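Local coordinates for protein scavenger receptor with C-type lectin type I (Homo sapiens, PDB 2OX8) that recognises carbohydrates through a C-type lectin domain and binds the leukocyte cell-surface glycan Lewis(x), at residues Lys15-Ser20 against Ile127-Arg132; Phe42-Glu47 against Trp75-Gly80; Arg59-Ile64 against Asn116-Glu121. All blocks are in the same frame, centred on the assembly; numbering follows the deposited sequence.

Interaction 1: residues Lys15-Ser20 against Ile127-Arg132. With ZN (zinc ion), chain G; ZN (zinc ion), chain F.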
loop_
_atom_site.group_PDB
_atom_site.type_symbol
_atom_site.label_atom_id
_atom_site.label_comp_id
_atom_site.label_asym_id
_atom_site.label_seq_id
_atom_site.Cartn_x
_atom_site.Cartn_y
_atom_site.Cartn_z
ATOM N N LYS A 15 -11.862 8.750 -6.368
ATOM C CA LYS A 15 -10.540 8.932 -5.805
ATOM C C LYS A 15 -9.420 9.169 -6.807
ATOM O O LYS A 15 -9.395 8.590 -7.916
ATOM C CB LYS A 15 -10.188 7.711 -4.956
ATOM C CG LYS A 15 -11.266 7.315 -3.989
ATOM C CD LYS A 15 -10.964 5.968 -3.369
ATOM C CE LYS A 15 -11.877 5.715 -2.209
ATOM N NZ LYS A 15 -13.254 5.705 -2.698
ATOM N N CYS A 16 -8.483 10.010 -6.380
ATOM C CA CYS A 16 -7.310 10.358 -7.156
ATOM C C CYS A 16 -6.129 9.562 -6.612
ATOM O O CYS A 16 -5.867 9.580 -5.424
ATOM C CB CYS A 16 -7.053 11.853 -7.048
ATOM S SG CYS A 16 -8.422 12.830 -7.763
ATOM N N TYR A 17 -5.438 8.844 -7.491
ATOM C CA TYR A 17 -4.292 8.043 -7.102
ATOM C C TYR A 17 -2.977 8.591 -7.663
ATOM O O TYR A 17 -2.929 9.145 -8.757
ATOM C CB TYR A 17 -4.476 6.599 -7.585
ATOM C CG TYR A 17 -5.669 5.885 -6.999
ATOM C CD1 TYR A 17 -6.959 6.200 -7.401
ATOM C CD2 TYR A 17 -5.505 4.915 -6.010
ATOM C CE1 TYR A 17 -8.061 5.564 -6.835
ATOM C CE2 TYR A 17 -6.596 4.283 -5.435
ATOM C CZ TYR A 17 -7.871 4.605 -5.852
ATOM O OH TYR A 17 -8.957 3.952 -5.313
ATOM N N TYR A 18 -1.904 8.430 -6.898
ATOM C CA TYR A 18 -0.597 8.871 -7.351
ATOM C C TYR A 18 0.384 7.700 -7.289
ATOM O O TYR A 18 0.614 7.122 -6.221
ATOM C CB TYR A 18 -0.073 10.020 -6.487
ATOM C CG TYR A 18 1.280 10.529 -6.937
ATOM C CD1 TYR A 18 1.401 11.392 -8.022
ATOM C CD2 TYR A 18 2.440 10.112 -6.302
ATOM C CE1 TYR A 18 2.647 11.825 -8.466
ATOM C CE2 TYR A 18 3.685 10.536 -6.729
ATOM C CZ TYR A 18 3.784 11.392 -7.810
ATOM O OH TYR A 18 5.027 11.826 -8.211
ATOM N N PHE A 19 0.942 7.336 -8.438
ATOM C CA PHE A 19 1.921 6.272 -8.479
ATOM C C PHE A 19 3.258 6.963 -8.512
ATOM O O PHE A 19 3.620 7.582 -9.508
ATOM C CB PHE A 19 1.719 5.388 -9.708
ATOM C CG PHE A 19 0.508 4.516 -9.611
ATOM C CD1 PHE A 19 -0.767 5.056 -9.748
ATOM C CD2 PHE A 19 0.632 3.176 -9.304
ATOM C CE1 PHE A 19 -1.891 4.273 -9.574
ATOM C CE2 PHE A 19 -0.492 2.384 -9.131
ATOM C CZ PHE A 19 -1.753 2.935 -9.263
ATOM N N SER A 20 3.989 6.858 -7.410
ATOM C CA SER A 20 5.271 7.525 -7.271
ATOM C C SER A 20 6.361 7.115 -8.242
ATOM O O SER A 20 6.410 5.986 -8.748
ATOM C CB SER A 20 5.828 7.328 -5.865
ATOM O OG SER A 20 6.481 6.065 -5.778
ATOM N N ILE A 127 2.094 4.386 -3.551
ATOM C CA ILE A 127 0.854 4.885 -4.122
ATOM C C ILE A 127 0.128 5.781 -3.117
ATOM O O ILE A 127 -0.104 5.392 -1.970
ATOM C CB ILE A 127 -0.081 3.704 -4.525
ATOM C CG1 ILE A 127 0.621 2.811 -5.547
ATOM C CG2 ILE A 127 -1.386 4.236 -5.113
ATOM C CD1 ILE A 127 -0.221 1.613 -6.005
ATOM N N CYS A 128 -0.211 6.986 -3.544
ATOM C CA CYS A 128 -0.935 7.909 -2.690
ATOM C C CYS A 128 -2.393 7.934 -3.157
ATOM O O CYS A 128 -2.696 7.763 -4.347
ATOM C CB CYS A 128 -0.339 9.308 -2.770
ATOM S SG CYS A 128 1.324 9.507 -2.052
ATOM N N GLU A 129 -3.295 8.165 -2.219
ATOM C CA GLU A 129 -4.706 8.152 -2.522
ATOM C C GLU A 129 -5.439 9.224 -1.714
ATOM O O GLU A 129 -5.013 9.579 -0.609
ATOM C CB GLU A 129 -5.245 6.756 -2.187
ATOM C CG GLU A 129 -6.758 6.567 -2.260
ATOM C CD GLU A 129 -7.217 5.234 -1.663
ATOM O OE1 GLU A 129 -6.925 4.981 -0.477
ATOM O OE2 GLU A 129 -7.873 4.441 -2.366
ATOM N N LYS A 130 -6.512 9.759 -2.289
ATOM C CA LYS A 130 -7.348 10.745 -1.608
ATOM C C LYS A 130 -8.716 10.771 -2.283
ATOM O O LYS A 130 -8.812 10.742 -3.507
ATOM C CB LYS A 130 -6.718 12.137 -1.617
ATOM C CG LYS A 130 -6.422 12.712 -2.984
ATOM C CD LYS A 130 -5.847 14.120 -2.834
ATOM C CE LYS A 130 -5.127 14.600 -4.091
ATOM N NZ LYS A 130 -4.353 15.833 -3.754
ATOM N N ASP A 131 -9.765 10.793 -1.470
ATOM C CA ASP A 131 -11.138 10.799 -1.949
ATOM C C ASP A 131 -11.626 12.249 -2.092
ATOM O O ASP A 131 -11.588 13.016 -1.141
ATOM C CB ASP A 131 -12.005 10.001 -0.950
ATOM C CG ASP A 131 -13.496 10.162 -1.185
ATOM O OD1 ASP A 131 -14.001 11.301 -1.153
ATOM O OD2 ASP A 131 -14.182 9.150 -1.384
ATOM N N ARG A 132 -12.074 12.625 -3.286
ATOM C CA ARG A 132 -12.566 13.980 -3.514
ATOM C C ARG A 132 -13.777 14.280 -2.653
ATOM O O ARG A 132 -14.452 13.322 -2.216
ATOM C CB ARG A 132 -12.940 14.178 -4.984
ATOM C CG ARG A 132 -11.782 13.981 -5.940
ATOM C CD ARG A 132 -12.108 14.520 -7.325
ATOM N NE ARG A 132 -13.045 13.683 -8.070
ATOM C CZ ARG A 132 -12.785 12.441 -8.472
ATOM N NH1 ARG A 132 -11.613 11.873 -8.200
ATOM N NH2 ARG A 132 -13.690 11.769 -9.165
HETATM ZN ZN ZN G . -15.680 8.200 -1.688
HETATM ZN ZN ZN F . -8.761 2.891 -1.842
#

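Interaction 2: residues Phe42-Glu47 against Trp75-Gly80. With ZN (zinc ion), chain F.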
loop_
_atom_site.group_PDB
_atom_site.type_symbol
_atom_site.label_atom_id
_atom_site.label_comp_id
_atom_site.label_asym_id
_atom_site.label_seq_id
_atom_site.Cartn_x
_atom_site.Cartn_y
_atom_site.Cartn_z
ATOM N N PHE A 42 -5.414 2.701 0.293
ATOM C CA PHE A 42 -6.158 1.681 1.038
ATOM C C PHE A 42 -6.854 0.915 -0.079
ATOM O O PHE A 42 -7.405 1.529 -1.003
ATOM C CB PHE A 42 -7.256 2.278 1.929
ATOM C CG PHE A 42 -6.756 3.136 3.040
ATOM C CD1 PHE A 42 -7.574 4.109 3.587
ATOM C CD2 PHE A 42 -5.458 3.002 3.527
ATOM C CE1 PHE A 42 -7.110 4.953 4.602
ATOM C CE2 PHE A 42 -4.983 3.837 4.541
ATOM C CZ PHE A 42 -5.816 4.818 5.076
ATOM N N ILE A 43 -6.820 -0.410 -0.023
ATOM C CA ILE A 43 -7.480 -1.212 -1.054
ATOM C C ILE A 43 -8.625 -1.978 -0.394
ATOM O O ILE A 43 -8.396 -2.960 0.312
ATOM C CB ILE A 43 -6.478 -2.168 -1.704
ATOM C CG1 ILE A 43 -5.407 -1.341 -2.419
ATOM C CG2 ILE A 43 -7.194 -3.106 -2.663
ATOM C CD1 ILE A 43 -4.143 -2.083 -2.677
ATOM N N ASN A 44 -9.856 -1.522 -0.620
ATOM C CA ASN A 44 -10.994 -2.147 0.022
ATOM C C ASN A 44 -11.996 -2.968 -0.782
ATOM O O ASN A 44 -13.048 -3.330 -0.265
ATOM C CB ASN A 44 -11.734 -1.091 0.822
ATOM C CG ASN A 44 -10.941 -0.632 2.013
ATOM O OD1 ASN A 44 -10.578 -1.433 2.866
ATOM N ND2 ASN A 44 -10.654 0.663 2.074
ATOM N N THR A 45 -11.672 -3.283 -2.025
ATOM C CA THR A 45 -12.562 -4.068 -2.851
ATOM C C THR A 45 -11.726 -4.684 -3.933
ATOM O O THR A 45 -10.682 -4.146 -4.285
ATOM C CB THR A 45 -13.638 -3.188 -3.520
ATOM O OG1 THR A 45 -13.001 -2.128 -4.252
ATOM C CG2 THR A 45 -14.571 -2.594 -2.474
ATOM N N ARG A 46 -12.174 -5.810 -4.464
ATOM C CA ARG A 46 -11.440 -6.471 -5.529
ATOM C C ARG A 46 -11.392 -5.593 -6.765
ATOM O O ARG A 46 -10.360 -5.523 -7.429
ATOM C CB ARG A 46 -12.083 -7.820 -5.877
ATOM C CG ARG A 46 -13.592 -7.784 -6.065
ATOM C CD ARG A 46 -14.093 -9.041 -6.774
ATOM N NE ARG A 46 -15.540 -9.025 -6.997
ATOM C CZ ARG A 46 -16.444 -9.332 -6.070
ATOM N NH1 ARG A 46 -16.053 -9.681 -4.851
ATOM N NH2 ARG A 46 -17.739 -9.296 -6.367
ATOM N N GLU A 47 -12.506 -4.920 -7.067
ATOM C CA GLU A 47 -12.577 -4.053 -8.238
ATOM C C GLU A 47 -11.499 -2.993 -8.188
ATOM O O GLU A 47 -10.897 -2.680 -9.214
ATOM C CB GLU A 47 -13.936 -3.353 -8.359
ATOM C CG GLU A 47 -15.142 -4.257 -8.566
ATOM C CD GLU A 47 -15.789 -4.691 -7.249
ATOM O OE1 GLU A 47 -15.272 -5.630 -6.595
ATOM O OE2 GLU A 47 -16.815 -4.076 -6.865
ATOM N N TRP A 75 -2.998 -6.413 11.474
ATOM C CA TRP A 75 -2.856 -5.546 10.306
ATOM C C TRP A 75 -4.029 -4.624 10.094
ATOM O O TRP A 75 -5.182 -5.056 10.102
ATOM C CB TRP A 75 -2.578 -6.382 9.036
ATOM C CG TRP A 75 -1.231 -7.046 9.112
ATOM C CD1 TRP A 75 -0.879 -8.073 9.947
ATOM C CD2 TRP A 75 -0.006 -6.583 8.517
ATOM N NE1 TRP A 75 0.480 -8.258 9.928
ATOM C CE2 TRP A 75 1.044 -7.363 9.061
ATOM C CE3 TRP A 75 0.306 -5.582 7.584
ATOM C CZ2 TRP A 75 2.380 -7.174 8.708
ATOM C CZ3 TRP A 75 1.641 -5.394 7.231
ATOM C CH2 TRP A 75 2.663 -6.188 7.794
ATOM N N LYS A 76 -3.713 -3.345 9.907
ATOM C CA LYS A 76 -4.720 -2.311 9.699
ATOM C C LYS A 76 -4.293 -1.253 8.693
ATOM O O LYS A 76 -3.103 -0.998 8.487
ATOM C CB LYS A 76 -5.022 -1.589 11.014
ATOM C CG LYS A 76 -5.651 -2.413 12.113
ATOM C CD LYS A 76 -5.770 -1.538 13.343
ATOM C CE LYS A 76 -6.232 -2.295 14.573
ATOM N NZ LYS A 76 -5.902 -1.490 15.788
ATOM N N TRP A 77 -5.286 -0.627 8.076
ATOM C CA TRP A 77 -5.041 0.441 7.128
ATOM C C TRP A 77 -4.761 1.653 8.008
ATOM O O TRP A 77 -5.268 1.713 9.129
ATOM C CB TRP A 77 -6.286 0.677 6.286
ATOM C CG TRP A 77 -6.622 -0.452 5.388
ATOM C CD1 TRP A 77 -7.727 -1.245 5.452
ATOM C CD2 TRP A 77 -5.878 -0.889 4.243
ATOM N NE1 TRP A 77 -7.722 -2.149 4.413
ATOM C CE2 TRP A 77 -6.599 -1.952 3.657
ATOM C CE3 TRP A 77 -4.673 -0.483 3.655
ATOM C CZ2 TRP A 77 -6.158 -2.617 2.513
ATOM C CZ3 TRP A 77 -4.234 -1.148 2.513
ATOM C CH2 TRP A 77 -4.976 -2.203 1.957
ATOM N N LEU A 78 -3.972 2.610 7.524
ATOM C CA LEU A 78 -3.632 3.791 8.325
ATOM C C LEU A 78 -4.823 4.526 8.978
ATOM O O LEU A 78 -4.622 5.434 9.782
ATOM C CB LEU A 78 -2.839 4.795 7.479
ATOM C CG LEU A 78 -1.531 4.312 6.869
ATOM C CD1 LEU A 78 -1.037 5.333 5.865
ATOM C CD2 LEU A 78 -0.510 4.058 7.948
ATOM N N ASP A 79 -6.048 4.158 8.624
ATOM C CA ASP A 79 -7.234 4.785 9.198
ATOM C C ASP A 79 -7.775 3.973 10.379
ATOM O O ASP A 79 -8.879 4.231 10.853
ATOM C CB ASP A 79 -8.337 4.882 8.148
ATOM C CG ASP A 79 -8.966 3.528 7.835
ATOM O OD1 ASP A 79 -8.502 2.508 8.403
ATOM O OD2 ASP A 79 -9.923 3.483 7.021
ATOM N N GLY A 80 -6.996 2.987 10.830
ATOM C CA GLY A 80 -7.421 2.125 11.926
ATOM C C GLY A 80 -8.111 0.835 11.480
ATOM O O GLY A 80 -7.831 -0.229 12.006
HETATM ZN ZN ZN F . -8.761 2.891 -1.842
HETATM O O HOH W 1 -10.921 2.012 4.346
#

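Interaction 3: residues Arg59-Ile64 against Asn116-Glu121. With ZN (zinc ion), chain I.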
loop_
_atom_site.group_PDB
_atom_site.type_symbol
_atom_site.label_atom_id
_atom_site.label_comp_id
_atom_site.label_asym_id
_atom_site.label_seq_id
_atom_site.Cartn_x
_atom_site.Cartn_y
_atom_site.Cartn_z
ATOM N N ARG A 59 7.440 -2.556 -13.180
ATOM C CA ARG A 59 7.401 -3.749 -12.343
ATOM C C ARG A 59 7.881 -3.508 -10.912
ATOM O O ARG A 59 8.093 -4.446 -10.142
ATOM C CB ARG A 59 8.222 -4.861 -12.988
ATOM C CG ARG A 59 7.395 -5.786 -13.855
ATOM C CD ARG A 59 7.441 -5.412 -15.321
ATOM N NE ARG A 59 6.531 -6.230 -16.131
ATOM C CZ ARG A 59 6.428 -7.556 -16.057
ATOM N NH1 ARG A 59 7.167 -8.253 -15.209
ATOM N NH2 ARG A 59 5.576 -8.191 -16.842
ATOM N N GLU A 60 8.034 -2.240 -10.553
ATOM C CA GLU A 60 8.476 -1.877 -9.220
ATOM C C GLU A 60 7.404 -2.212 -8.175
ATOM O O GLU A 60 6.204 -2.166 -8.447
ATOM C CB GLU A 60 8.815 -0.377 -9.178
ATOM C CG GLU A 60 8.677 0.366 -10.539
ATOM C CD GLU A 60 7.369 1.159 -10.672
ATOM O OE1 GLU A 60 6.299 0.579 -10.426
ATOM O OE2 GLU A 60 7.398 2.361 -11.023
ATOM N N SER A 61 7.846 -2.572 -6.980
ATOM C CA SER A 61 6.940 -2.887 -5.880
ATOM C C SER A 61 6.502 -1.533 -5.281
ATOM O O SER A 61 7.302 -0.596 -5.243
ATOM C CB SER A 61 7.698 -3.715 -4.838
ATOM O OG SER A 61 6.825 -4.431 -3.995
ATOM N N HIS A 62 5.253 -1.426 -4.825
ATOM C CA HIS A 62 4.744 -0.173 -4.242
ATOM C C HIS A 62 4.208 -0.331 -2.821
ATOM O O HIS A 62 3.529 -1.309 -2.531
ATOM C CB HIS A 62 3.610 0.388 -5.110
ATOM C CG HIS A 62 4.047 0.838 -6.467
ATOM N ND1 HIS A 62 4.207 2.169 -6.792
ATOM C CD2 HIS A 62 4.386 0.134 -7.572
ATOM C CE1 HIS A 62 4.628 2.265 -8.041
ATOM N NE2 HIS A 62 4.744 1.044 -8.537
ATOM N N TRP A 63 4.490 0.633 -1.942
ATOM C CA TRP A 63 3.980 0.585 -0.561
ATOM C C TRP A 63 2.478 0.859 -0.564
ATOM O O TRP A 63 1.990 1.636 -1.378
ATOM C CB TRP A 63 4.571 1.684 0.323
ATOM C CG TRP A 63 5.987 1.607 0.704
ATOM C CD1 TRP A 63 6.944 2.523 0.414
ATOM C CD2 TRP A 63 6.620 0.597 1.500
ATOM N NE1 TRP A 63 8.140 2.154 0.973
ATOM C CE2 TRP A 63 7.972 0.974 1.647
ATOM C CE3 TRP A 63 6.172 -0.592 2.109
ATOM C CZ2 TRP A 63 8.893 0.210 2.373
ATOM C CZ3 TRP A 63 7.081 -1.346 2.830
ATOM C CH2 TRP A 63 8.435 -0.939 2.956
ATOM N N ILE A 64 1.748 0.235 0.355
ATOM C CA ILE A 64 0.316 0.494 0.498
ATOM C C ILE A 64 0.099 0.904 1.971
ATOM O O ILE A 64 0.955 0.639 2.815
ATOM C CB ILE A 64 -0.534 -0.733 0.098
ATOM C CG1 ILE A 64 -0.208 -1.960 0.954
ATOM C CG2 ILE A 64 -0.267 -1.061 -1.344
ATOM C CD1 ILE A 64 -1.083 -3.199 0.605
ATOM N N ASN A 116 2.573 -8.148 0.018
ATOM C CA ASN A 116 3.674 -8.813 0.669
ATOM C C ASN A 116 4.037 -7.869 1.802
ATOM O O ASN A 116 3.803 -6.666 1.713
ATOM C CB ASN A 116 4.829 -8.946 -0.336
ATOM C CG ASN A 116 5.923 -9.894 0.132
ATOM O OD1 ASN A 116 5.646 -10.976 0.659
ATOM N ND2 ASN A 116 7.174 -9.500 -0.080
ATOM N N ASP A 117 4.581 -8.398 2.887
ATOM C CA ASP A 117 4.952 -7.517 3.968
ATOM C C ASP A 117 6.460 -7.404 3.972
ATOM O O ASP A 117 7.156 -8.326 4.366
ATOM C CB ASP A 117 4.436 -8.052 5.305
ATOM C CG ASP A 117 5.097 -9.335 5.706
ATOM O OD1 ASP A 117 5.084 -10.274 4.882
ATOM O OD2 ASP A 117 5.625 -9.404 6.837
ATOM N N PHE A 118 6.953 -6.269 3.503
ATOM C CA PHE A 118 8.378 -6.003 3.443
ATOM C C PHE A 118 8.766 -5.356 4.755
ATOM O O PHE A 118 7.926 -5.177 5.643
ATOM C CB PHE A 118 8.695 -5.006 2.325
ATOM C CG PHE A 118 7.975 -5.276 1.043
ATOM C CD1 PHE A 118 6.591 -5.171 0.970
ATOM C CD2 PHE A 118 8.684 -5.623 -0.103
ATOM C CE1 PHE A 118 5.926 -5.407 -0.227
ATOM C CE2 PHE A 118 8.022 -5.861 -1.306
ATOM C CZ PHE A 118 6.645 -5.753 -1.367
ATOM N N GLN A 119 10.043 -5.009 4.881
ATOM C CA GLN A 119 10.492 -4.320 6.072
ATOM C C GLN A 119 10.494 -2.839 5.738
ATOM O O GLN A 119 10.903 -2.432 4.647
ATOM C CB GLN A 119 11.909 -4.717 6.492
ATOM C CG GLN A 119 12.337 -3.922 7.728
ATOM C CD GLN A 119 13.821 -3.941 7.986
ATOM O OE1 GLN A 119 14.362 -4.920 8.504
ATOM N NE2 GLN A 119 14.497 -2.855 7.622
ATOM N N CYS A 120 10.037 -2.028 6.676
ATOM C CA CYS A 120 10.012 -0.597 6.459
ATOM C C CYS A 120 11.478 -0.194 6.311
ATOM O O CYS A 120 12.360 -1.052 6.339
ATOM C CB CYS A 120 9.353 0.071 7.657
ATOM S SG CYS A 120 8.003 -0.950 8.355
ATOM N N GLU A 121 11.758 1.091 6.146
ATOM C CA GLU A 121 13.149 1.522 5.979
ATOM C C GLU A 121 13.741 0.965 4.684
ATOM O O GLU A 121 14.793 1.412 4.228
ATOM C CB GLU A 121 14.001 1.113 7.190
ATOM C CG GLU A 121 13.782 2.017 8.401
ATOM C CD GLU A 121 14.738 1.726 9.541
ATOM O OE1 GLU A 121 14.607 0.654 10.169
ATOM O OE2 GLU A 121 15.626 2.572 9.807
HETATM ZN ZN ZN I . 4.669 1.169 -10.578
HETATM O O HOH W 2 5.016 -1.234 -10.295
HETATM O O HOH W 3 3.350 2.469 -12.081
#

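Interaction 1: residues Lys15-Ser20 against Ile127-Arg132
Tyr17 and Glu129 face each other as a non-hydrogen-bonded pair of the antiparallel strands 15-19 and 125-131, their side chains side by side, pointing the same way. Glu129 CB leaves the strand with CG anti to the backbone N (chi1 172°), and the extended chain follows the tyrosine: CG lies 3.9 Å from Tyr17 CE2, the carboxylate plane turned 56° from the ring. At the tip, OE2 binds a zinc ion at 1.9 Å and sits 3.2 Å from Tyr17 OH, which hydrogen-bonds Glu48, another ligand of this metal, while OE1 turns to Phe42 N in a probable hydrogen bond. The CD of Lys15 passes 3.6 Å from Glu129 OE2, while Asp131 OD2 binds a second zinc ion that Asp14 shares. Backbone bonds join Cys16 with Lys130 and Tyr18 with Cys128; Cys128 N donates to Tyr18 O at 2.8 Å. Ile127 lies beside Phe19, its CG2 over one face of the ring and its CD1 3.2 Å from Phe19 CE2. Cys16 and Cys128, on the other face of the sheet from Tyr17, form disulfides with Cys5 and Cys33, respectively. Strand 15-19 is flanked by strands 9-12 and 125-131, while helix 46-55 packs on Phe19 and Ile127.

Interaction 2: residues Phe42-Glu47 against Trp75-Gly80
Phe42 and Trp77 both carry CG beside the backbone N and anti to the carbonyl carbon (chi1 -65° and -67°), and the side chains slide past each other in opposite directions. This sets Trp77 CB over the Phe42 ring, 4.0 Å from its centroid, while the backbone of Phe42 lies over the indole, its CA 3.9 Å from the centroid of the six-membered ring: a reciprocal pair of CH-pi contacts. The Phe42 ring and the five-membered ring of Trp77 are oblique at 49°. Ile43 N lies over the same indole, 3.2 Å from Trp77 CH2. The far end of the Phe42 ring reaches the type I turn Trp77-Gly80, where CE2 approaches Leu78 CB at 3.8 Å and CE1 approaches Asp79 CB. A water bridges the rim, donating to Asp79 OD2 and accepting a weak bond from Asn44 ND2. Phe42 O binds a zinc ion at 2.1 Å, so the backbone against the indole is also held by the metal, whose other protein ligands are Glu48 and Glu129. Segment 42-47 leads into helix 46-55, with Thr45 as N-cap, whereas Trp77 ends strand 76-77, which pairs with strand 62-67; Trp115 of strand 115-118 meets the Trp77 ring edge-to-face.

Interaction 3: residues Arg59-Ile64 against Asn116-Glu121
Aromatic packing joins Trp63 to Phe118. Their side chains cross with the Trp63 six-membered ring and the Phe118 ring oblique at 74° and their centroids 5.8 Å apart, and the nearest atoms are Trp63 CZ3 and Phe118 CB at 4.0 Å. Farther round the indole, Trp63 CH2 comes 3.9 Å from Cys120 CA.

Polar atoms meet the rings without a hydrogen bond between the segments. Gln119 O lies in the indole plane at its edge, 3.3 Å from Trp63 CH2. The hydroxyl of Ser61, placed anti to the backbone N (chi1 -160°), approaches the end of the Phe118 ring, while its hydrogen bond is made with Leu109 O. The indole NE1 is likewise engaged elsewhere, with Glu24 O. Within 116-121, Asn116 ND2 lies over the centre of one face of the Phe118 ring, and Gln119 NE2 donates to Cys120 O at 3.1 Å.

Metal coordination belongs to the first segment alone: Glu60 OE1 and His62 NE2, the latter at 2.0 Å, bind a zinc ion together with two waters. The His62 side chain comes no nearer than 7.8 Å to 116-121, so this site lies apart from the aromatic contact.

Strands 62-67 and 115-118 are separated by strand 106-109, and the disulfide Cys106-Cys120 ties the loop after strand 115-118 to strand 106-109, an arrangement characteristic of the C-type lectin fold.

The three contacts reach one mixed sheet, with interactions 2 and 3 both nested in the chain loop that interaction 1 closes. Interaction 1 is true strand pairing, partly buried, with backbone bonds, two metals and cysteines whose disulfides lead to other parts of the chain; interaction 2 is also partly buried but rests on ring faces, while interaction 3 is a smaller surface contact of two obliquely set rings. Interactions 1 and 2 share a zinc ion, and Glu129 OE1 lies 2.8 Å from Phe42 N in a probable hydrogen bond. Strand 62-67 links the remainder: Ile127 of interaction 1 packs on His62, and Trp77 and Ile43 of interaction 2 touch Ile64. Trp75 also meets Asp117.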